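Local coordinates for Serpin48 (Tenebrio molitor, PDB 3OZQ), which is a highly specific serpin of insect innate immunity that inhibits the protease SPE, at residues K134-W139 and N150-E155; I234-Q239 and K348-D353. All blocks are in the same frame, centred on the assembly; numbering follows the deposited sequence.

In the fold
The two contacts lie on opposite sides of the chain's centre, with their own centres 39 Å apart and their nearest atoms about 25 Å from each other. They follow in series: contact 1 closes before contact 2 opens. Contact 1 ties helix 129-143 to the loop that runs on into strand 163-174, on one face of the large sheet, against strands 90-100 and 163-174. Contact 2 joins strand 231-237 to strand 348-351 at the far end, where the chain re-enters the body after the reactive-centre region of serpins, of which residues 337-345 are not modelled. Strands 163-174 (on which M136 and L151 pack), 310-321, 260-278 and 348-351, each paired with the next, link the two neighbourhoods.

Contact 1. Residues K134-W139 and N150-E155; sequences KLMNAW and NLVDPE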
loop_
_atom_site.group_PDB
_atom_site.type_symbol
_atom_site.label_atom_id
_atom_site.label_comp_id
_atom_site.label_asym_id
_atom_site.label_seq_id
_atom_site.Cartn_x
_atom_site.Cartn_y
_atom_site.Cartn_z
ATOM N N LYS A 134 -9.271 4.758 -21.220
ATOM C CA LYS A 134 -8.478 3.739 -21.906
ATOM C C LYS A 134 -6.989 4.103 -21.962
ATOM O O LYS A 134 -6.118 3.266 -21.754
ATOM C CB LYS A 134 -9.015 3.490 -23.323
ATOM C CG LYS A 134 -8.319 2.329 -24.012
ATOM C CD LYS A 134 -8.987 1.933 -25.317
ATOM C CE LYS A 134 -8.467 0.576 -25.799
ATOM N NZ LYS A 134 -8.962 -0.559 -24.959
ATOM N N LEU A 135 -6.713 5.364 -22.238
ATOM C CA LEU A 135 -5.350 5.857 -22.382
ATOM C C LEU A 135 -4.597 5.666 -21.068
ATOM O O LEU A 135 -3.496 5.113 -21.047
ATOM C CB LEU A 135 -5.384 7.339 -22.777
ATOM C CG LEU A 135 -4.147 8.161 -23.159
ATOM C CD1 LEU A 135 -3.542 8.859 -21.944
ATOM C CD2 LEU A 135 -3.115 7.316 -23.896
ATOM N N MET A 136 -5.204 6.126 -19.981
ATOM C CA MET A 136 -4.600 6.015 -18.659
ATOM C C MET A 136 -4.429 4.548 -18.276
ATOM O O MET A 136 -3.365 4.147 -17.829
ATOM C CB MET A 136 -5.441 6.760 -17.622
ATOM C CG MET A 136 -5.488 8.254 -17.866
ATOM S SD MET A 136 -6.613 9.151 -16.780
ATOM C CE MET A 136 -5.797 8.973 -15.221
ATOM N N ASN A 137 -5.467 3.744 -18.489
ATOM C CA ASN A 137 -5.398 2.320 -18.165
ATOM C C ASN A 137 -4.369 1.558 -18.982
ATOM O O ASN A 137 -3.764 0.609 -18.493
ATOM C CB ASN A 137 -6.770 1.658 -18.319
ATOM C CG ASN A 137 -7.771 2.178 -17.314
ATOM O OD1 ASN A 137 -7.393 2.796 -16.314
ATOM N ND2 ASN A 137 -9.053 1.935 -17.568
ATOM N N ALA A 138 -4.184 1.960 -20.236
ATOM C CA ALA A 138 -3.267 1.241 -21.110
ATOM C C ALA A 138 -1.851 1.525 -20.642
ATOM O O ALA A 138 -0.992 0.639 -20.663
ATOM C CB ALA A 138 -3.455 1.658 -22.571
ATOM N N TRP A 139 -1.629 2.758 -20.203
ATOM C CA TRP A 139 -0.340 3.162 -19.672
ATOM C C TRP A 139 -0.026 2.325 -18.436
ATOM O O TRP A 139 1.049 1.739 -18.327
ATOM C CB TRP A 139 -0.313 4.652 -19.320
ATOM C CG TRP A 139 1.043 5.071 -18.806
ATOM C CD1 TRP A 139 2.142 5.367 -19.559
ATOM C CD2 TRP A 139 1.453 5.185 -17.434
ATOM N NE1 TRP A 139 3.205 5.676 -18.744
ATOM C CE2 TRP A 139 2.809 5.575 -17.435
ATOM C CE3 TRP A 139 0.799 5.018 -16.207
ATOM C CZ2 TRP A 139 3.527 5.794 -16.256
ATOM C CZ3 TRP A 139 1.517 5.236 -15.031
ATOM C CH2 TRP A 139 2.865 5.621 -15.068
ATOM N N ASN A 150 -7.743 -1.862 -16.009
ATOM C CA ASN A 150 -8.956 -1.118 -15.744
ATOM C C ASN A 150 -8.916 -0.352 -14.439
ATOM O O ASN A 150 -9.876 -0.368 -13.673
ATOM C CB ASN A 150 -10.150 -2.075 -15.756
ATOM C CG ASN A 150 -10.398 -2.647 -17.125
ATOM O OD1 ASN A 150 -10.929 -1.963 -17.996
ATOM N ND2 ASN A 150 -9.987 -3.894 -17.339
ATOM N N LEU A 151 -7.803 0.317 -14.183
ATOM C CA LEU A 151 -7.687 1.107 -12.971
ATOM C C LEU A 151 -8.737 2.211 -12.942
ATOM O O LEU A 151 -9.459 2.357 -11.958
ATOM C CB LEU A 151 -6.280 1.696 -12.831
ATOM C CG LEU A 151 -5.997 2.381 -11.489
ATOM C CD1 LEU A 151 -4.513 2.295 -11.124
ATOM C CD2 LEU A 151 -6.485 3.822 -11.504
ATOM N N VAL A 152 -8.805 2.985 -14.023
ATOM C CA VAL A 152 -9.724 4.125 -14.129
ATOM C C VAL A 152 -11.058 3.643 -14.686
ATOM O O VAL A 152 -11.117 3.031 -15.758
ATOM C CB VAL A 152 -9.168 5.231 -15.055
ATOM C CG1 VAL A 152 -10.202 6.360 -15.256
ATOM C CG2 VAL A 152 -7.849 5.797 -14.506
ATOM N N ASP A 153 -12.118 3.893 -13.932
ATOM C CA ASP A 153 -13.469 3.640 -14.399
ATOM C C ASP A 153 -13.954 4.919 -15.058
ATOM O O ASP A 153 -14.132 5.933 -14.383
ATOM C CB ASP A 153 -14.363 3.263 -13.221
ATOM C CG ASP A 153 -15.838 3.193 -13.600
ATOM O OD1 ASP A 153 -16.597 2.569 -12.841
ATOM O OD2 ASP A 153 -16.240 3.766 -14.639
ATOM N N PRO A 154 -14.171 4.877 -16.384
ATOM C CA PRO A 154 -14.451 6.096 -17.144
ATOM C C PRO A 154 -15.591 6.912 -16.541
ATOM O O PRO A 154 -15.662 8.121 -16.741
ATOM C CB PRO A 154 -14.818 5.567 -18.534
ATOM C CG PRO A 154 -15.226 4.175 -18.324
ATOM C CD PRO A 154 -14.352 3.672 -17.210
ATOM N N GLU A 155 -16.459 6.261 -15.783
ATOM C CA GLU A 155 -17.572 6.955 -15.156
ATOM C C GLU A 155 -17.141 8.036 -14.158
ATOM O O GLU A 155 -17.915 8.947 -13.862
ATOM C CB GLU A 155 -18.515 5.951 -14.488
ATOM C CG GLU A 155 -19.238 5.043 -15.480
ATOM C CD GLU A 155 -20.218 5.794 -16.370
ATOM O OE1 GLU A 155 -21.408 5.872 -15.999
ATOM O OE2 GLU A 155 -19.805 6.301 -17.440
HETATM O O HOH W 1 -5.184 -0.380 -15.797
#
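The loop after helix F of the serpin fold is held to that helix by N137, whose carboxamide makes two hydrogen bonds to the backbone N and O of V152 and shows how one side chain can imitate the edge of a strand. Both functions of the amide go to the same residue: OD1 takes the backbone N-H of V152 (OD1 to N 2.7 Å), and ND2 gives a hydrogen to V152 O at 3.0 Å. The second bond is almost straight, 175° at the hydrogen, and runs onto a lone pair of V152 O while staying in the plane of the amide. The first approaches OD1 with the donor tilted 20° from the carbonyl plane. Two grips on one flat group fix its rotation, and CG, standing beside the backbone N (chi1 -66°), points it at the loop. In serpins this helix, here 129-143, lies across the large central sheet, and the loop returns the chain to strand 163-174. One residue earlier in the helix, M136 CE meets V152 CG2 at 3.8 Å, while the same methionine reaches Y98, V164 and I166 of the sheet; L151 packs on I166 and A168. A water adds a bridge, donating to N137 O at 3.2 Å and accepting from L151 N at 3.2 Å.

Contact 2. Residues I234-Q239 and K348-D353; sequences IVLSNQ and KQFIVD
Strands 234-237 and 348-351 cross almost at right angles, 97° between their N-to-C directions with axes 9.1 Å apart at closest approach, and no hydrogen bond joins the two segments. Side chains fill the interval instead, with the F350 ring meeting L236 over a face and I234 at its edge. L236 CD2 sits over that ring face, 4.1 Å from the centroid and 12° off the ring normal, a CH-pi contact. I234 brings its CB to 3.6 Å from F350 CZ. The ring reaches both because F350 CG is turned anti to the backbone N (chi1 -164°). Beyond the ring, L236 CD2 rests against the backbone O of I351 at 3.4 Å. V352, centre of an inverse gamma turn, adds a looser contact, its CG2 4.2 Å from I234 CG2. The arrangement joins the sheets known in serpins as B (strand 231-237) and C (strand 348-351). Strand 231-237 is flanked by strands 219-225 and 356-362, and I234 also touches F356 and F358 of the latter; strand 348-351 runs parallel to part of strand 260-278, where F350 meets V264, and the same ring lies against K220 and L222 of strand 219-225.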
loop_
_atom_site.group_PDB
_atom_site.type_symbol
_atom_site.label_atom_id
_atom_site.label_comp_id
_atom_site.label_asym_id
_atom_site.label_seq_id
_atom_site.Cartn_x
_atom_site.Cartn_y
_atom_site.Cartn_z
ATOM N N ILE A 234 1.962 -10.924 10.177
ATOM C CA ILE A 234 0.565 -11.270 10.444
ATOM C C ILE A 234 0.238 -10.873 11.873
ATOM O O ILE A 234 1.015 -11.149 12.785
ATOM C CB ILE A 234 0.323 -12.805 10.323
ATOM C CG1 ILE A 234 0.921 -13.352 9.024
ATOM C CG2 ILE A 234 -1.152 -13.146 10.463
ATOM C CD1 ILE A 234 0.398 -12.675 7.801
ATOM N N VAL A 235 -0.894 -10.213 12.064
ATOM C CA VAL A 235 -1.402 -9.919 13.393
ATOM C C VAL A 235 -2.657 -10.755 13.606
ATOM O O VAL A 235 -3.694 -10.519 12.979
ATOM C CB VAL A 235 -1.723 -8.429 13.589
ATOM C CG1 VAL A 235 -2.194 -8.178 15.017
ATOM C CG2 VAL A 235 -0.502 -7.568 13.267
ATOM N N LEU A 236 -2.538 -11.740 14.494
ATOM C CA LEU A 236 -3.547 -12.770 14.677
ATOM C C LEU A 236 -4.192 -12.679 16.054
ATOM O O LEU A 236 -3.535 -12.904 17.058
ATOM C CB LEU A 236 -2.879 -14.129 14.524
ATOM C CG LEU A 236 -3.777 -15.355 14.604
ATOM C CD1 LEU A 236 -4.809 -15.317 13.477
ATOM C CD2 LEU A 236 -2.933 -16.626 14.543
ATOM N N SER A 237 -5.476 -12.337 16.105
ATOM C CA SER A 237 -6.154 -12.272 17.393
ATOM C C SER A 237 -6.252 -13.661 18.020
ATOM O O SER A 237 -6.400 -14.671 17.318
ATOM C CB SER A 237 -7.532 -11.632 17.268
ATOM O OG SER A 237 -8.404 -12.407 16.463
ATOM N N ASN A 238 -6.151 -13.709 19.346
ATOM C CA ASN A 238 -6.224 -14.979 20.068
ATOM C C ASN A 238 -7.597 -15.625 19.950
ATOM O O ASN A 238 -7.718 -16.845 19.954
ATOM C CB ASN A 238 -5.815 -14.807 21.536
ATOM C CG ASN A 238 -4.308 -14.747 21.715
ATOM O OD1 ASN A 238 -3.559 -15.422 21.000
ATOM N ND2 ASN A 238 -3.849 -13.934 22.668
ATOM N N GLN A 239 -8.629 -14.803 19.823
ATOM C CA GLN A 239 -9.979 -15.315 19.637
ATOM C C GLN A 239 -10.424 -15.293 18.169
ATOM O O GLN A 239 -10.061 -14.395 17.406
ATOM C CB GLN A 239 -10.959 -14.550 20.528
ATOM C CG GLN A 239 -10.852 -14.938 22.003
ATOM C CD GLN A 239 -10.946 -16.446 22.207
ATOM O OE1 GLN A 239 -11.742 -17.126 21.553
ATOM N NE2 GLN A 239 -10.114 -16.975 23.098
ATOM N N LYS A 348 6.001 -23.091 19.469
ATOM C CA LYS A 348 4.889 -22.152 19.471
ATOM C C LYS A 348 4.010 -22.440 18.251
ATOM O O LYS A 348 4.509 -22.835 17.193
ATOM C CB LYS A 348 5.396 -20.709 19.405
ATOM C CG LYS A 348 6.047 -20.182 20.680
ATOM C CD LYS A 348 5.052 -20.118 21.828
ATOM C CE LYS A 348 5.500 -19.127 22.900
ATOM N NZ LYS A 348 6.895 -19.374 23.354
ATOM N N GLN A 349 2.705 -22.248 18.407
ATOM C CA GLN A 349 1.759 -22.440 17.312
ATOM C C GLN A 349 1.275 -21.105 16.719
ATOM O O GLN A 349 0.783 -20.227 17.436
ATOM C CB GLN A 349 0.552 -23.244 17.794
ATOM C CG GLN A 349 0.907 -24.598 18.422
ATOM C CD GLN A 349 0.449 -25.750 17.561
ATOM O OE1 GLN A 349 -0.732 -26.114 17.567
ATOM N NE2 GLN A 349 1.375 -26.323 16.795
ATOM N N PHE A 350 1.413 -20.955 15.411
ATOM C CA PHE A 350 0.855 -19.785 14.731
ATOM C C PHE A 350 -0.008 -20.270 13.579
ATOM O O PHE A 350 0.441 -20.376 12.437
ATOM C CB PHE A 350 1.951 -18.846 14.245
ATOM C CG PHE A 350 1.453 -17.461 13.884
ATOM C CD1 PHE A 350 1.299 -16.477 14.860
ATOM C CD2 PHE A 350 1.148 -17.145 12.578
ATOM C CE1 PHE A 350 0.834 -15.188 14.523
ATOM C CE2 PHE A 350 0.690 -15.851 12.225
ATOM C CZ PHE A 350 0.529 -14.883 13.204
ATOM N N ILE A 351 -1.253 -20.588 13.910
ATOM C CA ILE A 351 -2.194 -21.149 12.955
ATOM C C ILE A 351 -3.161 -20.068 12.529
ATOM O O ILE A 351 -4.027 -19.638 13.301
ATOM C CB ILE A 351 -2.942 -22.379 13.559
ATOM C CG1 ILE A 351 -1.923 -23.444 13.977
ATOM C CG2 ILE A 351 -3.985 -22.946 12.579
ATOM C CD1 ILE A 351 -2.448 -24.425 15.020
ATOM N N VAL A 352 -2.982 -19.604 11.295
ATOM C CA VAL A 352 -3.775 -18.511 10.763
ATOM C C VAL A 352 -5.039 -19.072 10.119
ATOM O O VAL A 352 -5.071 -19.357 8.923
ATOM C CB VAL A 352 -2.957 -17.679 9.752
ATOM C CG1 VAL A 352 -3.720 -16.420 9.362
ATOM C CG2 VAL A 352 -1.573 -17.324 10.331
ATOM N N ASP A 353 -6.088 -19.219 10.925
ATOM C CA ASP A 353 -7.261 -19.998 10.532
ATOM C C ASP A 353 -8.528 -19.250 10.874
ATOM O O ASP A 353 -9.596 -19.840 11.028
ATOM C CB ASP A 353 -7.248 -21.377 11.210
ATOM C CG ASP A 353 -7.622 -21.313 12.686
ATOM O OD1 ASP A 353 -7.557 -20.219 13.286
ATOM O OD2 ASP A 353 -7.975 -22.373 13.257
#